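Transcriptional regulator, LacI family (Burkholderia phymatum, PDB 2RGY) probably regulates transcription as a dimer, binding DNA through a separate domain and a small effector, perhaps a sugar, in its periplasmic-binding-protein-like core. Local coordinates at residues S203-F208 / P235-V240; A132-P137 / D198-S203. One frame throughout, in Å; residues are numbered along the deposited sequence.

How the contacts relate
From the N terminus, contact 2 comes first: strand 131-135 meets the opening turns of helix 198-210, closing a loop of 60 residues that holds helices 141-155 and 173-186 and strands 166-168 and 192-195. Contact 1 then opens on the same helix and closes 26 residues later, past strand 220-223, at the approach to strand 238-241. The two loops therefore neither nest nor cross but follow in series, with S203 as the shared residue. One helix is thus tied to strand 131-135 and to the loop that leads into strand 238-241 of the same sheet. A probable hydrogen bond, S239 OG to D198 OD1 (2.7 Å), and packing of L237 on A201 join the contacts directly.

Contact 1 (S203-F208 / P235-V240)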
ATOM      1  N   SER A 203       4.658   6.102 -11.539  1.00 16.30           N
ATOM      2  CA  SER A 203       4.915   5.328 -12.754  1.00 18.99           C
ATOM      3  C   SER A 203       5.482   6.245 -13.846  1.00 18.48           C
ATOM      4  O   SER A 203       6.295   5.822 -14.659  1.00 16.32           O
ATOM      5  CB  SER A 203       3.628   4.662 -13.267  1.00 17.93           C
ATOM      6  OG  SER A 203       3.223   3.593 -12.423  1.00 21.32           O
ATOM      7  N   ALA A 204       5.046   7.504 -13.862  1.00 18.34           N
ATOM      8  CA  ALA A 204       5.542   8.452 -14.856  1.00 17.60           C
ATOM      9  C   ALA A 204       7.029   8.695 -14.612  1.00 18.12           C
ATOM     10  O   ALA A 204       7.826   8.768 -15.553  1.00 18.51           O
ATOM     11  CB  ALA A 204       4.776   9.760 -14.771  1.00 19.93           C
ATOM     12  N   LEU A 205       7.391   8.816 -13.339  1.00 16.70           N
ATOM     13  CA  LEU A 205       8.771   9.024 -12.946  1.00 16.80           C
ATOM     14  C   LEU A 205       9.580   7.797 -13.334  1.00 18.73           C
ATOM     15  O   LEU A 205      10.775   7.896 -13.615  1.00 18.96           O
ATOM     16  CB  LEU A 205       8.876   9.236 -11.433  1.00 17.34           C
ATOM     17  CG  LEU A 205       8.235  10.514 -10.876  1.00 19.14           C
ATOM     18  CD1 LEU A 205       8.490  10.600  -9.374  1.00 21.49           C
ATOM     19  CD2 LEU A 205       8.814  11.720 -11.579  1.00 19.13           C
ATOM     20  N   ALA A 206       8.917   6.640 -13.343  1.00 17.84           N
ATOM     21  CA  ALA A 206       9.575   5.385 -13.684  1.00 19.81           C
ATOM     22  C   ALA A 206       9.961   5.379 -15.147  1.00 19.80           C
ATOM     23  O   ALA A 206      11.080   5.022 -15.489  1.00 19.81           O
ATOM     24  CB  ALA A 206       8.665   4.205 -13.386  1.00 18.95           C
ATOM     25  N   ARG A 207       9.027   5.778 -16.005  1.00 19.98           N
ATOM     26  CA  ARG A 207       9.257   5.821 -17.443  1.00 19.99           C
ATOM     27  C   ARG A 207      10.312   6.860 -17.791  1.00 19.79           C
ATOM     28  O   ARG A 207      11.253   6.570 -18.515  1.00 21.06           O
ATOM     29  CB  ARG A 207       7.949   6.138 -18.181  1.00 21.20           C
ATOM     30  CG  ARG A 207       8.065   6.091 -19.700  1.00 21.54           C
ATOM     31  CD  ARG A 207       8.795   4.829 -20.141  1.00 23.32           C
ATOM     32  NE  ARG A 207       8.824   4.680 -21.591  1.00 24.69           N
ATOM     33  CZ  ARG A 207       9.586   3.802 -22.240  1.00 25.97           C
ATOM     34  NH1 ARG A 207      10.390   2.989 -21.570  1.00 24.84           N
ATOM     35  NH2 ARG A 207       9.551   3.742 -23.564  1.00 23.89           N
ATOM     36  N   PHE A 208      10.150   8.069 -17.266  1.00 19.05           N
ATOM     37  CA  PHE A 208      11.108   9.137 -17.526  1.00 19.40           C
ATOM     38  C   PHE A 208      12.531   8.710 -17.178  1.00 20.15           C
ATOM     39  O   PHE A 208      13.470   9.048 -17.887  1.00 18.97           O
ATOM     40  CB  PHE A 208      10.747  10.384 -16.717  1.00 18.51           C
ATOM     41  CG  PHE A 208       9.483  11.061 -17.174  1.00 19.67           C
ATOM     42  CD1 PHE A 208       8.899  12.060 -16.395  1.00 21.46           C
ATOM     43  CD2 PHE A 208       8.875  10.703 -18.384  1.00 20.79           C
ATOM     44  CE1 PHE A 208       7.731  12.703 -16.803  1.00 19.50           C
ATOM     45  CE2 PHE A 208       7.694  11.342 -18.810  1.00 22.75           C
ATOM     46  CZ  PHE A 208       7.123  12.347 -18.007  1.00 19.79           C
ATOM     47  N   PRO A 235      12.655  11.506  -8.152  1.00 20.35           N
ATOM     48  CA  PRO A 235      12.882  12.384  -6.994  1.00 19.09           C
ATOM     49  C   PRO A 235      11.652  12.514  -6.097  1.00 18.34           C
ATOM     50  O   PRO A 235      10.559  12.088  -6.476  1.00 18.08           O
ATOM     51  CB  PRO A 235      13.239  13.706  -7.652  1.00 19.97           C
ATOM     52  CG  PRO A 235      12.323  13.706  -8.849  1.00 21.23           C
ATOM     53  CD  PRO A 235      12.525  12.303  -9.385  1.00 20.28           C
ATOM     54  N   ALA A 236      11.830  13.108  -4.919  1.00 16.50           N
ATOM     55  CA  ALA A 236      10.722  13.292  -3.983  1.00 17.97           C
ATOM     56  C   ALA A 236       9.579  13.979  -4.731  1.00 17.77           C
ATOM     57  O   ALA A 236       9.762  15.051  -5.302  1.00 15.81           O
ATOM     58  CB  ALA A 236      11.167  14.130  -2.795  1.00 18.73           C
ATOM     59  N   LEU A 237       8.405  13.351  -4.716  1.00 17.83           N
ATOM     60  CA  LEU A 237       7.247  13.854  -5.454  1.00 18.55           C
ATOM     61  C   LEU A 237       6.450  14.994  -4.836  1.00 20.23           C
ATOM     62  O   LEU A 237       5.919  14.867  -3.725  1.00 19.05           O
ATOM     63  CB  LEU A 237       6.287  12.699  -5.751  1.00 19.61           C
ATOM     64  CG  LEU A 237       5.056  13.028  -6.596  1.00 19.32           C
ATOM     65  CD1 LEU A 237       5.487  13.366  -8.024  1.00 19.60           C
ATOM     66  CD2 LEU A 237       4.103  11.842  -6.588  1.00 18.45           C
ATOM     67  N   THR A 238       6.364  16.101  -5.575  1.00 18.65           N
ATOM     68  CA  THR A 238       5.587  17.260  -5.148  1.00 18.25           C
ATOM     69  C   THR A 238       4.151  16.841  -5.424  1.00 18.38           C
ATOM     70  O   THR A 238       3.829  16.369  -6.516  1.00 18.32           O
ATOM     71  CB  THR A 238       5.959  18.519  -5.966  1.00 19.13           C
ATOM     72  OG1 THR A 238       7.283  18.944  -5.597  1.00 16.47           O
ATOM     73  CG2 THR A 238       4.965  19.652  -5.700  1.00 16.83           C
ATOM     74  N   SER A 239       3.287  16.998  -4.432  1.00 17.86           N
ATOM     75  CA  SER A 239       1.912  16.555  -4.581  1.00 18.09           C
ATOM     76  C   SER A 239       0.892  17.432  -3.876  1.00 18.32           C
ATOM     77  O   SER A 239       1.200  18.083  -2.885  1.00 20.14           O
ATOM     78  CB  SER A 239       1.805  15.119  -4.046  1.00 18.16           C
ATOM     79  OG  SER A 239       0.496  14.587  -4.165  1.00 20.63           O
ATOM     80  N   VAL A 240      -0.325  17.446  -4.411  1.00 18.14           N
ATOM     81  CA  VAL A 240      -1.418  18.196  -3.818  1.00 18.56           C
ATOM     82  C   VAL A 240      -1.857  17.369  -2.603  1.00 19.46           C
ATOM     83  O   VAL A 240      -2.181  16.182  -2.721  1.00 17.75           O
ATOM     84  CB  VAL A 240      -2.595  18.338  -4.808  1.00 17.60           C
ATOM     85  CG1 VAL A 240      -3.795  18.943  -4.112  1.00 17.49           C
ATOM     86  CG2 VAL A 240      -2.177  19.210  -5.992  1.00 17.26           C
TER
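L205 reaches from its helix to P235 and L237, and this single side chain carries the whole contact. Its CB points toward the incoming segment but stays short of it. At CG, which lies anti to the carbonyl carbon (chi1 -66°), the chain forks. Both methyls flank the CD corner of the proline ring, L205 CD1 and CD2 each lying 4.4 Å from P235 CD. CD1, anti to CA (chi2 -177°), alone goes further: it touches P235 O at 3.9 Å and L237 CD1 at 4.3 Å, the two lying roughly at right angles as seen from the methyl. All of these are van der Waals contacts, rather loose, and no hydrogen bond links the segments. The example illustrates how one methyl of a forked side chain can meet a backbone carbonyl and a neighbouring side chain while both branches share a proline ring.

On the receiving side, P235 follows a cis peptide bond and presents the CD corner of its ring, next to the peptide nitrogen, to the leucine. L237 meets it with CD1, while its other methyl runs past toward D198 and A201, nearer the start of the helix. The three residues are buried, and V215 and V221 also pack on L205, making its surroundings largely apolar.

Q209 of the second subunit packs on P235, and Y232 of that subunit packs on S203 and A206, so both segments border the second subunit directly. Within the chain, a helix rests on the largely parallel sheet of an alpha/beta subdomain, as in the periplasmic-binding-protein-like core of LacI regulators: F208 covers V221 of strand 220-223 beside L205, helix 173-186 packs alongside through A204 and F208, and P235 and L237 lead into strand 238-241.

Contact 2 (A132-P137 / D198-S203); sequences AVISGP and DTMAVS
M200, a selenomethionine, lays the end of its side chain over the backbone of I134, S135 and G136. The terminal methyl CE does most of the touching: it sits 3.4 Å from S135 O and 4.0 Å from G136 N, while the SE atom lies 3.9 Å from the methyl I134 CG2. A bend at chi3 (-67°) turns CE out of the run of the chain and onto the carbonyl. I134 offers CG2, the branch anti to its backbone N, and its side chain runs at a slant to that of M200.

A second shell sets these groups in place. S135 points away, and its hydroxyl donates to G136 O (2.8 Å) in the carbonyl plane, on a lone pair, a bond that ties down the backbone where the strand ends. On the helix side, N197 OD1 accepts a hydrogen bond from M200 N in the first turn.

The contact is helix-on-sheet packing within one alpha/beta subdomain. Farther out, S135 and V133 pack on helix 141-155, whereas I134 faces A179 and T180 of helix 173-186. Strand 131-135 is thus covered on both faces, between strands 166-168 and 192-195, with helix 198-210 starting just beyond strand 192-195.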
ATOM      1  N   ALA A 132       0.737  18.880 -19.646  1.00 17.17           N
ATOM      2  CA  ALA A 132       0.124  17.621 -20.042  1.00 17.12           C
ATOM      3  C   ALA A 132      -0.561  17.021 -18.811  1.00 16.61           C
ATOM      4  O   ALA A 132      -0.182  17.315 -17.680  1.00 18.70           O
ATOM      5  CB  ALA A 132       1.191  16.657 -20.585  1.00 16.07           C
ATOM      6  N   VAL A 133      -1.564  16.179 -19.033  1.00 16.24           N
ATOM      7  CA  VAL A 133      -2.279  15.564 -17.924  1.00 16.39           C
ATOM      8  C   VAL A 133      -2.579  14.078 -18.112  1.00 17.02           C
ATOM      9  O   VAL A 133      -2.970  13.643 -19.193  1.00 18.81           O
ATOM     10  CB  VAL A 133      -3.631  16.260 -17.671  1.00 16.42           C
ATOM     11  CG1 VAL A 133      -4.330  15.598 -16.499  1.00 16.96           C
ATOM     12  CG2 VAL A 133      -3.432  17.754 -17.415  1.00 17.50           C
ATOM     13  N   ILE A 134      -2.379  13.307 -17.050  1.00 18.60           N
ATOM     14  CA  ILE A 134      -2.685  11.882 -17.050  1.00 19.23           C
ATOM     15  C   ILE A 134      -3.738  11.787 -15.957  1.00 18.76           C
ATOM     16  O   ILE A 134      -3.431  11.973 -14.783  1.00 18.93           O
ATOM     17  CB  ILE A 134      -1.460  11.024 -16.666  1.00 19.78           C
ATOM     18  CG1 ILE A 134      -0.424  11.060 -17.794  1.00 20.02           C
ATOM     19  CG2 ILE A 134      -1.903   9.588 -16.394  1.00 20.51           C
ATOM     20  CD1 ILE A 134       0.847  10.305 -17.477  1.00 21.01           C
ATOM     21  N   SER A 135      -4.985  11.526 -16.337  1.00 20.52           N
ATOM     22  CA  SER A 135      -6.052  11.466 -15.348  1.00 21.87           C
ATOM     23  C   SER A 135      -6.593  10.083 -15.037  1.00 21.39           C
ATOM     24  O   SER A 135      -6.100   9.069 -15.541  1.00 20.07           O
ATOM     25  CB  SER A 135      -7.214  12.365 -15.780  1.00 24.97           C
ATOM     26  OG  SER A 135      -8.105  11.689 -16.662  1.00 26.67           O
ATOM     27  N   GLY A 136      -7.609  10.064 -14.174  1.00 20.50           N
ATOM     28  CA  GLY A 136      -8.259   8.826 -13.817  1.00 20.91           C
ATOM     29  C   GLY A 136      -9.425   8.694 -14.769  1.00 21.85           C
ATOM     30  O   GLY A 136      -9.529   9.477 -15.715  1.00 21.55           O
ATOM     31  N   PRO A 137     -10.316   7.716 -14.565  1.00 23.18           N
ATOM     32  CA  PRO A 137     -11.451   7.573 -15.474  1.00 23.22           C
ATOM     33  C   PRO A 137     -12.297   8.838 -15.536  1.00 23.79           C
ATOM     34  O   PRO A 137     -12.533   9.500 -14.522  1.00 22.45           O
ATOM     35  CB  PRO A 137     -12.220   6.383 -14.894  1.00 24.95           C
ATOM     36  CG  PRO A 137     -11.801   6.350 -13.448  1.00 25.44           C
ATOM     37  CD  PRO A 137     -10.338   6.679 -13.520  1.00 24.26           C
ATOM     38  N   ASP A 198      -0.885  10.176  -7.014  1.00 19.14           N
ATOM     39  CA  ASP A 198       0.531   9.880  -6.814  1.00 21.85           C
ATOM     40  C   ASP A 198       0.971   8.556  -7.440  1.00 21.08           C
ATOM     41  O   ASP A 198       2.096   8.449  -7.933  1.00 22.59           O
ATOM     42  CB  ASP A 198       0.872   9.879  -5.316  1.00 21.95           C
ATOM     43  CG  ASP A 198       0.810  11.274  -4.697  1.00 24.81           C
ATOM     44  OD1 ASP A 198       0.753  12.269  -5.450  1.00 25.76           O
ATOM     45  OD2 ASP A 198       0.828  11.384  -3.457  1.00 26.30           O
ATOM     46  N   THR A 199       0.093   7.559  -7.416  1.00 20.21           N
ATOM     47  CA  THR A 199       0.409   6.250  -7.977  1.00 19.44           C
ATOM     48  C   THR A 199       0.803   6.359  -9.441  1.00 18.07           C
ATOM     49  O   THR A 199       1.867   5.890  -9.837  1.00 18.42           O
ATOM     50  CB  THR A 199      -0.787   5.284  -7.851  1.00 20.54           C
ATOM     51  OG1 THR A 199      -1.015   5.001  -6.465  1.00 24.11           O
ATOM     52  CG2 THR A 199      -0.510   3.965  -8.579  1.00 20.06           C
HETATM   53  N   MSE A 200      -0.044   6.986 -10.247  1.00 17.03           N
HETATM   54  CA  MSE A 200       0.267   7.116 -11.660  1.00 16.14           C
HETATM   55  C   MSE A 200       1.489   8.030 -11.844  1.00 17.21           C
HETATM   56  O   MSE A 200       2.294   7.825 -12.755  1.00 16.42           O
HETATM   57  CB  MSE A 200      -0.940   7.662 -12.435  1.00 16.56           C
HETATM   58  CG  MSE A 200      -2.190   6.764 -12.414  1.00 13.64           C
HETATM   59 SE   MSE A 200      -3.467   7.285 -13.607  1.00 10.06          SE
HETATM   60  CE  MSE A 200      -3.975   8.852 -12.894  1.00 13.09           C
ATOM     61  N   ALA A 201       1.630   9.026 -10.973  1.00 16.98           N
ATOM     62  CA  ALA A 201       2.759   9.952 -11.046  1.00 16.56           C
ATOM     63  C   ALA A 201       4.070   9.199 -10.856  1.00 16.43           C
ATOM     64  O   ALA A 201       5.048   9.456 -11.548  1.00 15.42           O
ATOM     65  CB  ALA A 201       2.626  11.048  -9.983  1.00 15.15           C
ATOM     66  N   VAL A 202       4.090   8.276  -9.905  1.00 16.20           N
ATOM     67  CA  VAL A 202       5.293   7.501  -9.649  1.00 16.50           C
ATOM     68  C   VAL A 202       5.656   6.678 -10.874  1.00 17.68           C
ATOM     69  O   VAL A 202       6.830   6.570 -11.213  1.00 20.97           O
ATOM     70  CB  VAL A 202       5.116   6.577  -8.440  1.00 15.90           C
ATOM     71  CG1 VAL A 202       6.294   5.607  -8.345  1.00 19.39           C
ATOM     72  CG2 VAL A 202       5.021   7.415  -7.182  1.00 15.81           C
ATOM     73  N   SER A 203       4.658   6.102 -11.539  1.00 16.30           N
ATOM     74  CA  SER A 203       4.915   5.328 -12.754  1.00 18.99           C
ATOM     75  C   SER A 203       5.482   6.245 -13.846  1.00 18.48           C
ATOM     76  O   SER A 203       6.295   5.822 -14.659  1.00 16.32           O
ATOM     77  CB  SER A 203       3.628   4.662 -13.267  1.00 17.93           C
ATOM     78  OG  SER A 203       3.223   3.593 -12.423  1.00 21.32           O
TER